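Local coordinates for putative oxidoreductase (Bacteroides fragilis NCTC 9343, PDB 3FHL), which is a putative oxidoreductase of the Gfo/Idh/MocA family, probably using a nicotinamide dinucleotide bound by its Rossmann-fold domain, at residues T289-G293 with K294-R298; R135-A139 with K140-G144. One frame throughout, in Å; residues are numbered along the deposited sequence.

Interaction 1 (T289-G293 with K294-R298); sequences TEING and KEICR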
loop_
_atom_site.group_PDB
_atom_site.type_symbol
_atom_site.label_atom_id
_atom_site.label_comp_id
_atom_site.label_asym_id
_atom_site.label_seq_id
_atom_site.Cartn_x
_atom_site.Cartn_y
_atom_site.Cartn_z
ATOM N N THR C 289 19.028 1.782 9.304
ATOM C CA THR C 289 18.988 3.073 9.988
ATOM C C THR C 289 20.402 3.561 10.306
ATOM O O THR C 289 21.385 2.915 9.941
ATOM C CB THR C 289 18.093 2.996 11.271
ATOM O OG1 THR C 289 17.809 4.314 11.752
ATOM C CG2 THR C 289 18.759 2.156 12.390
ATOM N N GLU C 290 20.491 4.720 10.948
ATOM C CA GLU C 290 21.750 5.265 11.410
ATOM C C GLU C 290 21.843 5.023 12.918
ATOM O O GLU C 290 20.989 5.487 13.679
ATOM C CB GLU C 290 21.811 6.763 11.100
ATOM C CG GLU C 290 23.154 7.413 11.360
ATOM C CD GLU C 290 23.138 8.914 11.112
ATOM O OE1 GLU C 290 23.708 9.351 10.086
ATOM O OE2 GLU C 290 22.552 9.657 11.935
ATOM N N ILE C 291 22.857 4.265 13.339
ATOM C CA ILE C 291 23.145 4.062 14.768
ATOM C C ILE C 291 24.516 4.666 15.112
ATOM O O ILE C 291 25.527 4.303 14.507
ATOM C CB ILE C 291 23.016 2.567 15.188
ATOM C CG1 ILE C 291 21.558 2.118 15.048
ATOM C CG2 ILE C 291 23.508 2.342 16.640
ATOM C CD1 ILE C 291 21.333 0.635 15.169
ATOM N N ASN C 292 24.513 5.570 16.097
ATOM C CA ASN C 292 25.617 6.501 16.422
ATOM C C ASN C 292 26.501 6.962 15.257
ATOM O O ASN C 292 27.717 6.744 15.245
ATOM C CB ASN C 292 26.428 6.095 17.681
ATOM C CG ASN C 292 26.629 4.590 17.818
ATOM O OD1 ASN C 292 27.192 3.937 16.937
ATOM N ND2 ASN C 292 26.191 4.039 18.949
ATOM N N GLY C 293 25.855 7.586 14.274
ATOM C CA GLY C 293 26.541 8.189 13.136
ATOM C C GLY C 293 26.756 7.296 11.930
ATOM O O GLY C 293 26.978 7.797 10.826
ATOM N N LYS C 294 26.686 5.981 12.136
ATOM C CA LYS C 294 26.979 4.999 11.090
ATOM C C LYS C 294 25.723 4.331 10.542
ATOM O O LYS C 294 24.817 3.978 11.299
ATOM C CB LYS C 294 27.916 3.908 11.617
ATOM C CG LYS C 294 29.238 4.397 12.184
ATOM C CD LYS C 294 30.055 3.217 12.699
ATOM C CE LYS C 294 31.227 3.662 13.569
ATOM N NZ LYS C 294 32.279 4.371 12.788
ATOM N N GLU C 295 25.699 4.132 9.227
ATOM C CA GLU C 295 24.612 3.423 8.560
ATOM C C GLU C 295 24.731 1.923 8.807
ATOM O O GLU C 295 25.788 1.332 8.577
ATOM C CB GLU C 295 24.631 3.722 7.057
ATOM C CG GLU C 295 23.519 3.037 6.247
ATOM C CD GLU C 295 23.490 3.481 4.782
ATOM O OE1 GLU C 295 24.495 4.047 4.293
ATOM O OE2 GLU C 295 22.455 3.262 4.118
ATOM N N ILE C 296 23.649 1.315 9.294
ATOM C CA ILE C 296 23.599 -0.133 9.498
ATOM C C ILE C 296 22.406 -0.717 8.759
ATOM O O ILE C 296 21.391 -0.045 8.577
ATOM C CB ILE C 296 23.564 -0.534 11.019
ATOM C CG1 ILE C 296 22.238 -0.148 11.692
ATOM C CG2 ILE C 296 24.756 0.056 11.784
ATOM C CD1 ILE C 296 21.269 -1.317 11.884
ATOM N N CYS C 297 22.532 -1.970 8.340
ATOM C CA CYS C 297 21.477 -2.649 7.613
ATOM C C CYS C 297 21.574 -4.127 7.948
ATOM O O CYS C 297 22.411 -4.840 7.399
ATOM C CB CYS C 297 21.620 -2.412 6.103
ATOM S SG CYS C 297 20.169 -2.875 5.145
ATOM N N ARG C 298 20.716 -4.579 8.846
ATOM C CA ARG C 298 20.777 -5.939 9.308
ATOM C C ARG C 298 19.498 -6.423 9.907
ATOM O O ARG C 298 18.663 -5.647 10.225
ATOM C CB ARG C 298 21.897 -6.106 10.301
ATOM C CG ARG C 298 21.630 -5.490 11.596
ATOM C CD ARG C 298 22.891 -5.074 12.306
ATOM N NE ARG C 298 22.515 -4.582 13.613
ATOM C CZ ARG C 298 23.107 -3.609 14.274
ATOM N NH1 ARG C 298 22.622 -3.261 15.423
ATOM N NH2 ARG C 298 24.163 -2.997 13.804
#

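Interaction 2 (R135-A139 with K140-G144); sequences RDILA and KSLLG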
loop_
_atom_site.group_PDB
_atom_site.type_symbol
_atom_site.label_atom_id
_atom_site.label_comp_id
_atom_site.label_asym_id
_atom_site.label_seq_id
_atom_site.Cartn_x
_atom_site.Cartn_y
_atom_site.Cartn_z
ATOM N N ARG C 135 6.861 -2.209 18.732
ATOM C CA ARG C 135 6.837 -1.385 19.959
ATOM C C ARG C 135 8.255 -1.116 20.498
ATOM O O ARG C 135 8.578 0.017 20.878
ATOM C CB ARG C 135 5.964 -2.033 21.047
ATOM C CG ARG C 135 4.480 -2.177 20.727
ATOM C CD ARG C 135 3.665 -2.411 22.018
ATOM N NE ARG C 135 3.109 -1.155 22.527
ATOM C CZ ARG C 135 1.840 -0.969 22.894
ATOM N NH1 ARG C 135 0.958 -1.970 22.873
ATOM N NH2 ARG C 135 1.455 0.230 23.313
ATOM N N ASP C 136 9.095 -2.157 20.492
ATOM C CA ASP C 136 10.496 -2.081 20.908
ATOM C C ASP C 136 11.331 -1.093 20.088
ATOM O O ASP C 136 12.056 -0.273 20.658
ATOM C CB ASP C 136 11.138 -3.471 20.843
ATOM C CG ASP C 136 12.482 -3.538 21.563
ATOM O OD1 ASP C 136 12.544 -3.122 22.735
ATOM O OD2 ASP C 136 13.470 -4.028 20.964
ATOM N N ILE C 137 11.211 -1.170 18.759
ATOM C CA ILE C 137 11.912 -0.273 17.823
ATOM C C ILE C 137 11.512 1.184 18.073
ATOM O O ILE C 137 12.357 2.075 18.099
ATOM C CB ILE C 137 11.611 -0.690 16.353
ATOM C CG1 ILE C 137 12.472 -1.890 15.975
ATOM C CG2 ILE C 137 11.845 0.459 15.363
ATOM C CD1 ILE C 137 11.736 -2.906 15.199
ATOM N N LEU C 138 10.221 1.406 18.280
ATOM C CA LEU C 138 9.708 2.748 18.556
ATOM C C LEU C 138 10.136 3.264 19.936
ATOM O O LEU C 138 10.538 4.429 20.072
ATOM C CB LEU C 138 8.183 2.774 18.413
ATOM C CG LEU C 138 7.631 2.446 17.012
ATOM C CD1 LEU C 138 6.121 2.326 17.063
ATOM C CD2 LEU C 138 8.080 3.470 15.966
ATOM N N ALA C 139 10.051 2.395 20.943
ATOM C CA ALA C 139 10.529 2.696 22.307
ATOM C C ALA C 139 11.992 3.156 22.312
ATOM O O ALA C 139 12.359 4.094 23.021
ATOM C CB ALA C 139 10.345 1.459 23.223
ATOM N N LYS C 140 12.805 2.505 21.484
ATOM C CA LYS C 140 14.239 2.768 21.396
ATOM C C LYS C 140 14.603 3.898 20.423
ATOM O O LYS C 140 15.791 4.213 20.261
ATOM C CB LYS C 140 14.978 1.480 21.005
ATOM C CG LYS C 140 15.027 0.391 22.107
ATOM C CD LYS C 140 15.718 -0.884 21.598
ATOM C CE LYS C 140 16.062 -1.867 22.728
ATOM N NZ LYS C 140 14.984 -2.045 23.744
ATOM N N SER C 141 13.588 4.490 19.779
ATOM C CA SER C 141 13.760 5.559 18.768
ATOM C C SER C 141 14.767 5.230 17.663
ATOM O O SER C 141 15.490 6.104 17.194
ATOM C CB SER C 141 14.110 6.901 19.425
ATOM O OG SER C 141 13.106 7.292 20.341
ATOM N N LEU C 142 14.800 3.967 17.247
ATOM C CA LEU C 142 15.813 3.482 16.309
ATOM C C LEU C 142 15.681 4.072 14.902
ATOM O O LEU C 142 16.674 4.151 14.179
ATOM C CB LEU C 142 15.789 1.953 16.221
ATOM C CG LEU C 142 16.211 1.110 17.428
ATOM C CD1 LEU C 142 16.161 -0.338 17.029
ATOM C CD2 LEU C 142 17.607 1.459 17.909
ATOM N N LEU C 143 14.463 4.486 14.540
ATOM C CA LEU C 143 14.169 5.071 13.213
ATOM C C LEU C 143 14.280 6.583 13.221
ATOM O O LEU C 143 14.079 7.220 12.192
ATOM C CB LEU C 143 12.768 4.656 12.727
ATOM C CG LEU C 143 12.474 3.155 12.743
ATOM C CD1 LEU C 143 11.082 2.844 12.199
ATOM C CD2 LEU C 143 13.537 2.397 11.947
ATOM N N GLY C 144 14.615 7.157 14.380
ATOM C CA GLY C 144 14.572 8.606 14.553
ATOM C C GLY C 144 13.135 8.981 14.850
ATOM O O GLY C 144 12.467 8.299 15.615
HETATM O O HOH W 1 12.083 4.236 15.912
HETATM O O HOH W 2 14.090 6.256 22.717
#

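Interaction 1 (T289-G293 with K294-R298)
A beta hairpin of strands 286-291 and 294-299 turns through a two-residue type I' loop, N292 and G293, between I291 and K294. Both loop residues have positive phi, as this turn requires. Next to the turn, I291 and K294 form a hydrogen-bonded antiparallel pair. I291 N gives the shorter bond, 2.8 Å to K294 O. The return bond, from K294 N to I291 O, comes from above the carbonyl plane. T289 and I296 form the next hydrogen-bonded pair. Here I296 N points almost straight at T289 O, 2.8 Å away (179° at the hydrogen). Between these pairs, E290 and E295 face each other without backbone bonds.

Side-chain contact is on the face with T289, I291 and I296. I291 CD1 lies 3.7 Å from I296 CG1. I296 has CG1 between its backbone N and carbonyl carbon (chi1 69°), which turns CG1 toward the partner strand. I296 CD1 also covers one face of the R298 guanidinium, over its centre.

On the other face, E295 OE2 bonds to H288 and has a weak, long ion pair with R238 of the second subunit. Strand 294-299 is an outermost strand of the mixed sheet within this chain; strand 286-291 links it to strand 252-255.

Interaction 2 (R135-A139 with K140-G144)
D136 and K140 meet in a salt bridge one helical turn apart, where helix 129-139 ends. K140 NZ lies 2.9 Å from D136 OD1, on the syn side of the carboxylate and 26° out of its plane. The lysine chain runs past D136 O and bends at its last torsion (chi4 43°), which brings the amine back to the acid. D136 OD2 has its own partner, the hydroxyl of Y300. The carboxylate is therefore held at both oxygens.

The tightly packed part is around I137. The two branches of this buried side chain meet different leucines. I137 CG1 approaches L142 CD1, with the side chains at about a right angle. I137 CG2 lies 3.8 Å from L143 CG. L142 and L143 also touch L287, and L143 reaches L246, so the loop is packed against the sheet. Y300 lies against I137, K140 and L142.

The looser side is at A139 and S141, both exposed. There a water links the two: water 2 donates to A139 O at 2.8 Å and is hydrogen-bonded to S141 OG. Water 1 bridges helix and loop: it donates to I137 O and accepts from L143 N at 2.8 Å.

The backbone bonds close the helix. K140 N still makes a helical bond to D136 O. L142 N then reaches back to I137 O, at 3.2 Å and nearly straight (170° at the hydrogen). S141 N bonds to L138 O from above the carbonyl plane. S141 has positive phi, so the chain reverses its twist there. These features define a Schellman motif, which caps the C-terminal end of helix 129-139, followed by a type I turn from S141 to G144 that leads into strand 146-154.

How the interactions relate
Interaction 1 is a surface hairpin at the edge of the mixed sheet. Interaction 2 is partly buried, where a helix hands the chain over to that sheet. Both belong to the C-terminal alpha/beta part of the protein, with centres about 13 Å apart. They touch directly: T289 OG1 lies 2.7 Å from L142 O, a probable hydrogen bond between strand 286-291 and the loop after helix 129-139. Interaction 1 relies on paired strand backbones, with modest apolar contact on one face. Interaction 2 combines helix-end backbone bonds, a salt bridge, bridging waters and a leucine-isoleucine cluster. Only interaction 1 is approached by the second subunit.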